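Local structure of salt-tolerant glutaminase (3AGD) at residues Pro6-Ser11 with Glu300-His305. The protein probably hydrolyses L-glutamine to L-glutamate and ammonium, as a salt-tolerant member of the glutaminase family. Residues are numbered along the deposited sequence; the frame is centred on the assembly and turned at random.
Sequences PDYLAS and EDFRLH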
loop_
_atom_site.group_PDB
_atom_site.type_symbol
_atom_site.label_atom_id
_atom_site.label_comp_id
_atom_site.label_asym_id
_atom_site.label_seq_id
_atom_site.Cartn_x
_atom_site.Cartn_y
_atom_site.Cartn_z
ATOM N N PRO A 6 -8.013 -15.923 16.695
ATOM C CA PRO A 6 -8.597 -15.421 17.944
ATOM C C PRO A 6 -7.735 -15.841 19.139
ATOM O O PRO A 6 -7.646 -15.125 20.136
ATOM C CB PRO A 6 -9.973 -16.080 17.968
ATOM C CG PRO A 6 -10.316 -16.170 16.519
ATOM C CD PRO A 6 -9.018 -16.666 15.917
ATOM N N ASP A 7 -7.110 -17.012 19.026
ATOM C CA ASP A 7 -6.241 -17.527 20.081
ATOM C C ASP A 7 -4.982 -16.671 20.147
ATOM O O ASP A 7 -4.465 -16.382 21.228
ATOM C CB ASP A 7 -5.877 -18.987 19.802
ATOM C CG ASP A 7 -7.030 -19.940 20.083
ATOM O OD1 ASP A 7 -6.910 -21.136 19.742
ATOM O OD2 ASP A 7 -8.051 -19.495 20.652
ATOM N N TYR A 8 -4.490 -16.272 18.978
ATOM C CA TYR A 8 -3.317 -15.417 18.906
ATOM C C TYR A 8 -3.620 -14.117 19.648
ATOM O O TYR A 8 -2.829 -13.649 20.466
ATOM C CB TYR A 8 -2.980 -15.081 17.454
ATOM C CG TYR A 8 -2.056 -13.891 17.342
ATOM C CD1 TYR A 8 -0.682 -14.031 17.528
ATOM C CD2 TYR A 8 -2.567 -12.610 17.139
ATOM C CE1 TYR A 8 0.159 -12.923 17.521
ATOM C CE2 TYR A 8 -1.736 -11.495 17.132
ATOM C CZ TYR A 8 -0.376 -11.659 17.327
ATOM O OH TYR A 8 0.442 -10.555 17.360
ATOM N N LEU A 9 -4.774 -13.531 19.342
ATOM C CA LEU A 9 -5.185 -12.284 19.973
ATOM C C LEU A 9 -5.321 -12.454 21.481
ATOM O O LEU A 9 -4.864 -11.607 22.251
ATOM C CB LEU A 9 -6.510 -11.796 19.376
ATOM C CG LEU A 9 -6.467 -11.393 17.893
ATOM C CD1 LEU A 9 -7.842 -10.934 17.448
ATOM C CD2 LEU A 9 -5.444 -10.285 17.682
ATOM N N ALA A 10 -5.946 -13.554 21.896
ATOM C CA ALA A 10 -6.134 -13.837 23.314
ATOM C C ALA A 10 -4.783 -13.875 24.018
ATOM O O ALA A 10 -4.641 -13.361 25.127
ATOM C CB ALA A 10 -6.865 -15.167 23.494
ATOM N N SER A 11 -3.793 -14.483 23.368
ATOM C CA SER A 11 -2.447 -14.575 23.931
ATOM C C SER A 11 -1.799 -13.198 23.968
ATOM O O SER A 11 -1.122 -12.842 24.932
ATOM C CB SER A 11 -1.575 -15.513 23.093
ATOM O OG SER A 11 -2.150 -16.801 23.013
ATOM N N GLU A 300 4.334 -6.814 13.178
ATOM C CA GLU A 300 5.502 -7.686 13.222
ATOM C C GLU A 300 5.203 -9.184 13.222
ATOM O O GLU A 300 5.826 -9.938 12.476
ATOM C CB GLU A 300 6.375 -7.362 14.435
ATOM C CG GLU A 300 7.587 -8.277 14.540
ATOM C CD GLU A 300 8.516 -7.905 15.675
ATOM O OE1 GLU A 300 8.040 -7.799 16.827
ATOM O OE2 GLU A 300 9.727 -7.725 15.411
ATOM N N ASP A 301 4.263 -9.617 14.058
ATOM C CA ASP A 301 3.927 -11.034 14.150
ATOM C C ASP A 301 3.295 -11.604 12.888
ATOM O O ASP A 301 3.559 -12.743 12.515
ATOM C CB ASP A 301 2.988 -11.284 15.332
ATOM C CG ASP A 301 3.647 -11.004 16.660
ATOM O OD1 ASP A 301 4.893 -11.052 16.712
ATOM O OD2 ASP A 301 2.924 -10.751 17.651
ATOM N N PHE A 302 2.453 -10.814 12.237
ATOM C CA PHE A 302 1.783 -11.259 11.027
ATOM C C PHE A 302 2.457 -10.708 9.775
ATOM O O PHE A 302 2.009 -10.965 8.655
ATOM C CB PHE A 302 0.315 -10.824 11.070
ATOM C CG PHE A 302 -0.517 -11.581 12.071
ATOM C CD1 PHE A 302 -1.551 -10.948 12.757
ATOM C CD2 PHE A 302 -0.299 -12.939 12.295
ATOM C CE1 PHE A 302 -2.361 -11.658 13.651
ATOM C CE2 PHE A 302 -1.105 -13.661 13.189
ATOM C CZ PHE A 302 -2.136 -13.017 13.865
ATOM N N ARG A 303 3.543 -9.968 9.970
ATOM C CA ARG A 303 4.275 -9.352 8.867
ATOM C C ARG A 303 3.322 -8.600 7.943
ATOM O O ARG A 303 3.297 -8.814 6.729
ATOM C CB ARG A 303 5.061 -10.407 8.088
ATOM C CG ARG A 303 6.124 -11.091 8.929
ATOM C CD ARG A 303 7.204 -10.110 9.366
ATOM N NE ARG A 303 8.030 -10.651 10.444
ATOM C CZ ARG A 303 9.228 -10.179 10.777
ATOM N NH1 ARG A 303 9.908 -10.731 11.775
ATOM N NH2 ARG A 303 9.755 -9.167 10.103
ATOM N N LEU A 304 2.529 -7.724 8.551
ATOM C CA LEU A 304 1.570 -6.901 7.835
ATOM C C LEU A 304 2.210 -5.532 7.606
ATOM O O LEU A 304 2.915 -5.013 8.474
ATOM C CB LEU A 304 0.284 -6.756 8.656
ATOM C CG LEU A 304 -0.580 -8.018 8.745
ATOM C CD1 LEU A 304 -1.706 -7.824 9.745
ATOM C CD2 LEU A 304 -1.151 -8.328 7.368
ATOM N N HIS A 305 1.973 -4.951 6.438
ATOM C CA HIS A 305 2.549 -3.660 6.124
ATOM C C HIS A 305 1.957 -3.133 4.831
ATOM O O HIS A 305 1.727 -3.887 3.892
ATOM C CB HIS A 305 4.067 -3.792 5.980
ATOM C CG HIS A 305 4.795 -2.486 6.063
ATOM N ND1 HIS A 305 4.677 -1.507 5.104
ATOM C CD2 HIS A 305 5.627 -1.990 7.010
ATOM C CE1 HIS A 305 5.402 -0.459 5.456
ATOM N NE2 HIS A 305 5.990 -0.726 6.609
#
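Tyr8 reaches from helix 4-16 to the C-terminal end of helix 289-301, where it meets Asp301 and Phe302. Its CB leaves the helix toward residues 300-305, and CG lies anti to the backbone N (chi1 163°), which carries the ring out to the end of helix 289-301. CG and CD2 come first, packed on the tip of Phe302, with CD2 3.3 Å from Phe302 CZ; CD1 also lies near that atom. Further out, CE2 sits 3.5 Å from Phe302 CE1. Phe302 CZ thus covers one face of the tyrosine ring, offset toward its rim; the two side chains run past each other in opposite directions, their ring planes inclined at 47° and centroids 4.4 Å apart. Along the ring's other edge CE1 lies 3.9 Å from Asp301 CB, which stands off the plane on the same side as Phe302 CZ. Helix 289-301 closes here in a Schellman motif, with Arg303, at positive phi, as its C-prime residue and Leu304 N bonded to Ser299 O. CZ, like CE1, approaches Asp301 OD2 and CB. At the tip, Tyr8 OH donates a short 2.5 Å hydrogen bond to Asp301 OD2, which accepts through its anti lone pair; the carboxylate plane stands nearly perpendicular to the ring, at 83°. The same oxygen forms a salt bridge with Arg297, so phenol and guanidinium share it. Phe302 also meets the ring of Phe337 of the second subunit.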